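Local coordinates for protein 3-polyprenyl-4-hydroxybenzoate decarboxylase and related decarboxylases (PDB 6H6X) that binds prenylated FMN and, as a UbiD-class decarboxylase, probably interconverts 2,5-furandicarboxylic acid and 2-furoic acid plus carbon dioxide, at residues V95-K103 with P235-E243; V192-S200 with I213-L222. The protein carries 8 engineered substitutions. All coordinates share one frame; numbering follows the deposited sequence.

Interaction 1: V95-K103 with P235-E243; sequences VSPDGAPVK and PAGAEIVIE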
loop_
_atom_site.group_PDB
_atom_site.type_symbol
_atom_site.label_atom_id
_atom_site.label_comp_id
_atom_site.label_asym_id
_atom_site.label_seq_id
_atom_site.Cartn_x
_atom_site.Cartn_y
_atom_site.Cartn_z
ATOM N N VAL B 95 -12.424 -32.768 31.510
ATOM C CA VAL B 95 -11.259 -32.959 32.344
ATOM C C VAL B 95 -11.704 -32.591 33.752
ATOM O O VAL B 95 -12.733 -31.952 33.935
ATOM C CB VAL B 95 -10.128 -32.111 31.735
ATOM C CG1 VAL B 95 -9.570 -31.018 32.641
ATOM C CG2 VAL B 95 -9.111 -32.951 31.017
ATOM N N SER B 96 -10.979 -33.075 34.757
ATOM C CA SER B 96 -11.356 -32.824 36.138
ATOM C C SER B 96 -11.117 -31.343 36.489
ATOM O O SER B 96 -10.141 -30.783 36.013
ATOM C CB SER B 96 -10.515 -33.712 37.085
ATOM O OG SER B 96 -10.503 -33.196 38.403
ATOM N N PRO B 97 -11.984 -30.740 37.341
ATOM C CA PRO B 97 -11.687 -29.404 37.877
ATOM C C PRO B 97 -10.473 -29.304 38.768
ATOM O O PRO B 97 -9.932 -28.206 38.896
ATOM C CB PRO B 97 -12.921 -29.031 38.708
ATOM C CG PRO B 97 -13.739 -30.253 38.781
ATOM C CD PRO B 97 -13.358 -31.157 37.660
ATOM N N ASP B 98 -10.051 -30.412 39.382
ATOM C CA ASP B 98 -8.876 -30.393 40.237
ATOM C C ASP B 98 -7.615 -30.346 39.409
ATOM O O ASP B 98 -7.385 -31.166 38.548
ATOM C CB ASP B 98 -8.860 -31.569 41.200
ATOM C CG ASP B 98 -10.075 -31.585 42.117
ATOM O OD1 ASP B 98 -10.485 -30.524 42.657
ATOM O OD2 ASP B 98 -10.657 -32.686 42.255
ATOM N N GLY B 99 -6.785 -29.357 39.667
ATOM C CA GLY B 99 -5.614 -29.144 38.835
ATOM C C GLY B 99 -5.872 -28.366 37.533
ATOM O O GLY B 99 -4.913 -28.042 36.870
ATOM N N ALA B 100 -7.120 -28.080 37.141
ATOM C CA ALA B 100 -7.380 -27.285 35.909
ATOM C C ALA B 100 -6.922 -25.853 36.193
ATOM O O ALA B 100 -7.343 -25.258 37.172
ATOM C CB ALA B 100 -8.848 -27.258 35.520
ATOM N N PRO B 101 -6.053 -25.309 35.346
ATOM C CA PRO B 101 -5.530 -24.005 35.775
ATOM C C PRO B 101 -6.586 -22.899 35.992
ATOM O O PRO B 101 -6.463 -22.103 36.937
ATOM C CB PRO B 101 -4.545 -23.659 34.702
ATOM C CG PRO B 101 -4.128 -24.986 34.110
ATOM C CD PRO B 101 -5.327 -25.869 34.194
ATOM N N VAL B 102 -7.647 -22.885 35.197
ATOM C CA VAL B 102 -8.649 -21.833 35.321
ATOM C C VAL B 102 -9.501 -21.904 36.605
ATOM O O VAL B 102 -10.305 -20.976 36.885
ATOM C CB VAL B 102 -9.543 -21.771 34.048
ATOM C CG1 VAL B 102 -10.616 -22.849 34.076
ATOM C CG2 VAL B 102 -10.208 -20.394 33.884
ATOM N N LYS B 103 -9.369 -23.014 37.353
ATOM C CA LYS B 103 -10.074 -23.212 38.626
ATOM C C LYS B 103 -9.266 -22.845 39.886
ATOM O O LYS B 103 -9.805 -22.915 40.977
ATOM C CB LYS B 103 -10.548 -24.662 38.745
ATOM C CG LYS B 103 -11.571 -25.072 37.693
ATOM C CD LYS B 103 -12.894 -24.326 37.819
ATOM C CE LYS B 103 -13.968 -25.087 37.057
ATOM N NZ LYS B 103 -15.308 -24.446 37.098
ATOM N N PRO B 235 -12.777 -23.743 28.353
ATOM C CA PRO B 235 -11.412 -24.302 28.232
ATOM C C PRO B 235 -10.668 -24.305 29.568
ATOM O O PRO B 235 -10.635 -23.307 30.261
ATOM C CB PRO B 235 -10.745 -23.388 27.224
ATOM C CG PRO B 235 -11.863 -22.820 26.438
ATOM C CD PRO B 235 -12.981 -22.617 27.425
ATOM N N ALA B 236 -10.174 -25.474 29.947
ATOM C CA ALA B 236 -9.511 -25.703 31.255
ATOM C C ALA B 236 -8.318 -24.800 31.444
ATOM O O ALA B 236 -8.048 -24.326 32.559
ATOM C CB ALA B 236 -9.050 -27.172 31.372
ATOM N N GLY B 237 -7.580 -24.594 30.355
ATOM C CA GLY B 237 -6.399 -23.758 30.361
ATOM C C GLY B 237 -6.609 -22.249 30.167
ATOM O O GLY B 237 -5.643 -21.555 30.059
ATOM N N ALA B 238 -7.839 -21.746 30.126
ATOM C CA ALA B 238 -8.076 -20.310 29.928
ATOM C C ALA B 238 -7.462 -19.505 31.087
ATOM O O ALA B 238 -7.172 -20.062 32.098
ATOM C CB ALA B 238 -9.568 -20.007 29.813
ATOM N N GLU B 239 -7.285 -18.200 30.911
ATOM C CA GLU B 239 -6.746 -17.340 31.967
ATOM C C GLU B 239 -7.837 -16.935 32.885
ATOM O O GLU B 239 -7.663 -16.937 34.079
ATOM C CB GLU B 239 -6.053 -16.087 31.360
ATOM C CG GLU B 239 -4.798 -16.388 30.557
ATOM C CD GLU B 239 -3.591 -16.810 31.448
ATOM O OE1 GLU B 239 -3.462 -16.283 32.563
ATOM O OE2 GLU B 239 -2.741 -17.639 31.042
ATOM N N ILE B 240 -8.989 -16.578 32.315
ATOM C CA ILE B 240 -10.103 -16.064 33.072
ATOM C C ILE B 240 -11.418 -16.580 32.481
ATOM O O ILE B 240 -11.551 -16.630 31.257
ATOM C CB ILE B 240 -10.126 -14.504 33.000
ATOM C CG1 ILE B 240 -8.912 -13.873 33.699
ATOM C CG2 ILE B 240 -11.365 -13.940 33.644
ATOM C CD1 ILE B 240 -8.306 -12.688 32.996
ATOM N N VAL B 241 -12.394 -16.909 33.344
ATOM C CA VAL B 241 -13.744 -17.282 32.945
ATOM C C VAL B 241 -14.726 -16.487 33.748
ATOM O O VAL B 241 -14.601 -16.386 34.962
ATOM C CB VAL B 241 -14.040 -18.785 33.138
ATOM C CG1 VAL B 241 -15.537 -19.093 33.116
ATOM C CG2 VAL B 241 -13.293 -19.607 32.102
ATOM N N ILE B 242 -15.718 -15.938 33.066
ATOM C CA ILE B 242 -16.773 -15.192 33.689
ATOM C C ILE B 242 -18.025 -15.937 33.319
ATOM O O ILE B 242 -18.352 -16.081 32.150
ATOM C CB ILE B 242 -16.793 -13.717 33.211
ATOM C CG1 ILE B 242 -15.499 -13.013 33.632
ATOM C CG2 ILE B 242 -17.991 -12.979 33.752
ATOM C CD1 ILE B 242 -15.289 -11.725 32.850
ATOM N N GLU B 243 -18.732 -16.397 34.345
ATOM C CA GLU B 243 -19.986 -17.143 34.226
ATOM C C GLU B 243 -21.159 -16.218 34.449
ATOM O O GLU B 243 -21.094 -15.323 35.273
ATOM C CB GLU B 243 -20.007 -18.256 35.270
ATOM C CG GLU B 243 -18.772 -19.169 35.259
ATOM C CD GLU B 243 -18.811 -20.290 36.282
ATOM O OE1 GLU B 243 -19.859 -20.437 36.970
ATOM O OE2 GLU B 243 -17.788 -21.033 36.396
#
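V102 CG2 meets V241 CG2 at 3.6 Å, the two valine side chains crossing at about a right angle, and A238 CB closes in on the same V102 methyl from 4.1 Å. The other methyl, CG1, is turned into the angle between the amide N and the carbonyl carbon (chi1 80°) and rests against the carbonyl oxygens of P235 and A236. Next to this, the A236 methyl touches V95 CG1 (4.1 Å) and A100 CB (4.2 Å), which sit side by side. One hydrogen bond joins the backbones: V102 N gives to A236 O at 3.0 Å, with an N-H...O angle of 154° and the donor nearly in line with the carbonyl bond. P101 CD adds to the cover over A236 O, 3.5 Å away. A short 3-10 turn, 101-103, is thus docked onto the type I turn P235-A238. That turn leads through a classic beta bulge, where E239 and I240 are both set against I190, into strand 240-246 of the antiparallel sheet of the Rift-related domain. At the polar edge K103 NZ stops 4.3 Å from E243 OE2, too far for a salt bridge. K103 instead pairs with E228 and the K226 carbonyl, while E243 bonds to T229 OG1 and the E228 amide.

Interaction 2: V192-S200 with I213-L222; sequences VHPAVLLAS and IASALLPQPL. With K (potassium ion), chain G.
S215 OG takes the L222 amide N-H at 2.9 Å and is also weakly bonded to the P91 carbonyl, which folds the chain after the helix back on itself and sets L222 against V196 of the other segment. V196 CG2 touches the A214 methyl on one side and, at about a right angle to it, L222 CD1 at 4.1 Å. Here the contact is helix on helix: segments 194-199 and 213-217 run with their directions 138° apart and their axes 8.6 Å from each other. Small residues allow the approach, most plainly where A199 CB meets A214 CB at 3.7 Å; I213 CG2 and L217 CD1 fill in around A199. The helix pair adjoins the flavin site of the UbiD fold: S200 O, following A199, binds the potassium ion at 2.7 Å, with V148 O, A202 O and E210 OE2 among its other ligands, and S200 touches the prenylated FMN. Helix 75-87 packs on I213 and L217 through A85 and L82. At the start of helix 194-199 stands the N-cap, H193. Its ring swings away from its own amide (chi1 -168°), which brings ND1 to the A195 N-H at 3.0 Å in a fairly straight bond (164°), the amide lying somewhat out of the ring plane. P194 CD lies over one face of the imidazole, toward its rim. Over the opposite face L218 CD2 makes a CH-pi contact, 4.2 Å from the ring centroid, and the same methyl presses on A195 CB at 3.8 Å.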
loop_
_atom_site.group_PDB
_atom_site.type_symbol
_atom_site.label_atom_id
_atom_site.label_comp_id
_atom_site.label_asym_id
_atom_site.label_seq_id
_atom_site.Cartn_x
_atom_site.Cartn_y
_atom_site.Cartn_z
ATOM N N VAL B 192 -7.120 -17.299 25.632
ATOM C CA VAL B 192 -7.015 -18.608 25.011
ATOM C C VAL B 192 -6.052 -18.572 23.852
ATOM O O VAL B 192 -5.579 -17.533 23.389
ATOM C CB VAL B 192 -8.383 -19.125 24.567
ATOM C CG1 VAL B 192 -9.314 -19.303 25.743
ATOM C CG2 VAL B 192 -9.049 -18.202 23.532
ATOM N N HIS B 193 -5.710 -19.751 23.402
ATOM C CA HIS B 193 -4.852 -19.900 22.271
ATOM C C HIS B 193 -5.511 -19.271 21.041
ATOM O O HIS B 193 -6.708 -19.403 20.875
ATOM C CB HIS B 193 -4.597 -21.391 22.046
ATOM C CG HIS B 193 -3.503 -21.656 21.079
ATOM N ND1 HIS B 193 -3.724 -21.729 19.724
ATOM C CD2 HIS B 193 -2.177 -21.872 21.265
ATOM C CE1 HIS B 193 -2.582 -21.989 19.116
ATOM N NE2 HIS B 193 -1.630 -22.079 20.026
ATOM N N PRO B 194 -4.737 -18.627 20.156
ATOM C CA PRO B 194 -5.317 -18.076 18.930
ATOM C C PRO B 194 -6.119 -19.011 18.043
ATOM O O PRO B 194 -7.034 -18.547 17.336
ATOM C CB PRO B 194 -4.099 -17.577 18.156
ATOM C CG PRO B 194 -3.104 -17.220 19.238
ATOM C CD PRO B 194 -3.305 -18.265 20.297
ATOM N N ALA B 195 -5.803 -20.299 18.038
ATOM C CA ALA B 195 -6.604 -21.252 17.266
ATOM C C ALA B 195 -8.001 -21.311 17.768
ATOM O O ALA B 195 -8.936 -21.533 16.986
ATOM C CB ALA B 195 -5.995 -22.653 17.293
ATOM N N VAL B 196 -8.178 -21.138 19.075
ATOM C CA VAL B 196 -9.520 -21.176 19.654
ATOM C C VAL B 196 -10.337 -19.930 19.248
ATOM O O VAL B 196 -11.549 -20.034 18.962
ATOM C CB VAL B 196 -9.469 -21.364 21.175
ATOM C CG1 VAL B 196 -10.859 -21.406 21.772
ATOM C CG2 VAL B 196 -8.668 -22.642 21.544
ATOM N N LEU B 197 -9.663 -18.777 19.205
ATOM C CA LEU B 197 -10.248 -17.508 18.802
ATOM C C LEU B 197 -10.617 -17.567 17.340
ATOM O O LEU B 197 -11.721 -17.168 16.963
ATOM C CB LEU B 197 -9.294 -16.345 19.052
ATOM C CG LEU B 197 -8.947 -16.017 20.492
ATOM C CD1 LEU B 197 -7.820 -15.011 20.566
ATOM C CD2 LEU B 197 -10.110 -15.510 21.265
ATOM N N LEU B 198 -9.700 -18.099 16.538
ATOM C CA LEU B 198 -9.941 -18.303 15.126
ATOM C C LEU B 198 -11.132 -19.222 14.908
ATOM O O LEU B 198 -12.052 -18.893 14.165
ATOM C CB LEU B 198 -8.673 -18.789 14.476
ATOM C CG LEU B 198 -8.660 -19.012 12.981
ATOM C CD1 LEU B 198 -8.936 -17.739 12.238
ATOM C CD2 LEU B 198 -7.256 -19.472 12.618
ATOM N N ALA B 199 -11.206 -20.311 15.653
ATOM C CA ALA B 199 -12.368 -21.210 15.568
ATOM C C ALA B 199 -13.689 -20.580 15.945
ATOM O O ALA B 199 -14.723 -20.968 15.393
ATOM C CB ALA B 199 -12.164 -22.445 16.402
ATOM N N SER B 200 -13.687 -19.621 16.868
ATOM C CA SER B 200 -14.915 -18.958 17.270
ATOM C C SER B 200 -15.535 -18.087 16.172
ATOM O O SER B 200 -16.683 -17.649 16.322
ATOM C CB SER B 200 -14.657 -18.066 18.492
ATOM O OG SER B 200 -13.943 -16.882 18.095
ATOM N N ILE B 213 -14.341 -27.476 16.372
ATOM C CA ILE B 213 -13.495 -26.947 15.322
ATOM C C ILE B 213 -12.119 -26.594 15.889
ATOM O O ILE B 213 -11.077 -26.955 15.336
ATOM C CB ILE B 213 -14.172 -25.759 14.620
ATOM C CG1 ILE B 213 -15.459 -26.230 13.927
ATOM C CG2 ILE B 213 -13.246 -25.181 13.558
ATOM C CD1 ILE B 213 -16.404 -25.105 13.561
ATOM N N ALA B 214 -12.102 -25.931 17.032
ATOM C CA ALA B 214 -10.826 -25.608 17.677
ATOM C C ALA B 214 -10.024 -26.854 17.984
ATOM O O ALA B 214 -8.833 -26.880 17.767
ATOM C CB ALA B 214 -11.082 -24.843 18.974
ATOM N N SER B 215 -10.685 -27.866 18.508
ATOM C CA SER B 215 -10.071 -29.182 18.743
ATOM C C SER B 215 -9.375 -29.746 17.510
ATOM O O SER B 215 -8.241 -30.136 17.590
ATOM C CB SER B 215 -11.149 -30.171 19.207
ATOM O OG SER B 215 -10.946 -30.558 20.508
ATOM N N ALA B 216 -10.053 -29.751 16.368
ATOM C CA ALA B 216 -9.413 -30.157 15.095
ATOM C C ALA B 216 -8.205 -29.340 14.660
ATOM O O ALA B 216 -7.364 -29.847 13.927
ATOM C CB ALA B 216 -10.434 -30.168 13.961
ATOM N N LEU B 217 -8.132 -28.062 15.044
ATOM C CA LEU B 217 -7.014 -27.230 14.602
ATOM C C LEU B 217 -5.801 -27.426 15.487
ATOM O O LEU B 217 -4.667 -27.142 15.085
ATOM C CB LEU B 217 -7.398 -25.738 14.624
ATOM C CG LEU B 217 -8.438 -25.193 13.634
ATOM C CD1 LEU B 217 -8.771 -23.756 13.927
ATOM C CD2 LEU B 217 -7.874 -25.305 12.246
ATOM N N LEU B 218 -6.035 -27.859 16.721
ATOM C CA LEU B 218 -4.950 -27.970 17.668
ATOM C C LEU B 218 -4.279 -29.350 17.515
ATOM O O LEU B 218 -4.895 -30.279 16.975
ATOM C CB LEU B 218 -5.473 -27.771 19.075
ATOM C CG LEU B 218 -5.951 -26.375 19.422
ATOM C CD1 LEU B 218 -6.811 -26.424 20.678
ATOM C CD2 LEU B 218 -4.786 -25.453 19.628
ATOM N N PRO B 219 -3.037 -29.487 18.021
ATOM C CA PRO B 219 -2.349 -30.775 18.000
ATOM C C PRO B 219 -3.043 -31.883 18.820
ATOM O O PRO B 219 -3.016 -33.014 18.399
ATOM C CB PRO B 219 -0.969 -30.445 18.598
ATOM C CG PRO B 219 -0.814 -28.979 18.418
ATOM C CD PRO B 219 -2.185 -28.457 18.654
ATOM N N GLN B 220 -3.646 -31.542 19.969
ATOM C CA GLN B 220 -4.439 -32.474 20.791
ATOM C C GLN B 220 -5.854 -31.892 21.024
ATOM O O GLN B 220 -6.009 -30.682 21.040
ATOM C CB GLN B 220 -3.792 -32.679 22.176
ATOM C CG GLN B 220 -2.259 -32.671 22.248
ATOM C CD GLN B 220 -1.587 -33.924 21.682
ATOM O OE1 GLN B 220 -0.359 -33.937 21.514
ATOM N NE2 GLN B 220 -2.361 -35.000 21.445
ATOM N N PRO B 221 -6.855 -32.744 21.312
ATOM C CA PRO B 221 -8.164 -32.229 21.671
ATOM C C PRO B 221 -8.143 -31.166 22.780
ATOM O O PRO B 221 -7.339 -31.201 23.680
ATOM C CB PRO B 221 -8.950 -33.480 22.107
ATOM C CG PRO B 221 -8.279 -34.589 21.368
ATOM C CD PRO B 221 -6.829 -34.221 21.337
ATOM N N LEU B 222 -9.032 -30.199 22.649
ATOM C CA LEU B 222 -9.150 -29.108 23.582
ATOM C C LEU B 222 -9.749 -29.654 24.869
ATOM O O LEU B 222 -10.733 -30.396 24.845
ATOM C CB LEU B 222 -10.039 -28.037 22.957
ATOM C CG LEU B 222 -10.286 -26.778 23.721
ATOM C CD1 LEU B 222 -8.983 -25.994 23.900
ATOM C CD2 LEU B 222 -11.353 -25.987 22.943
HETATM K K K G . -19.117 -18.610 15.512
#

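How the interactions relate
From the N terminus, segment 95-103 comes first, in the loop between strands 93-94 and 105-107, and it waits for its partner until 235-243. Within that long loop the chain runs to 192-200 and, after a short connection, closes interaction 2 with 213-222; interaction 2 is therefore nested inside interaction 1, and nothing crosses. Interaction 1 ties the early loop to the start of strand 240-246, while interaction 2 pairs two helices beside the cofactor and metal site. Their centres are about 16 Å apart, yet they meet directly: A238 CB of interaction 1 packs on V192 CG1 of interaction 2 at 4.1 Å, both within the Rift-related part of the chain.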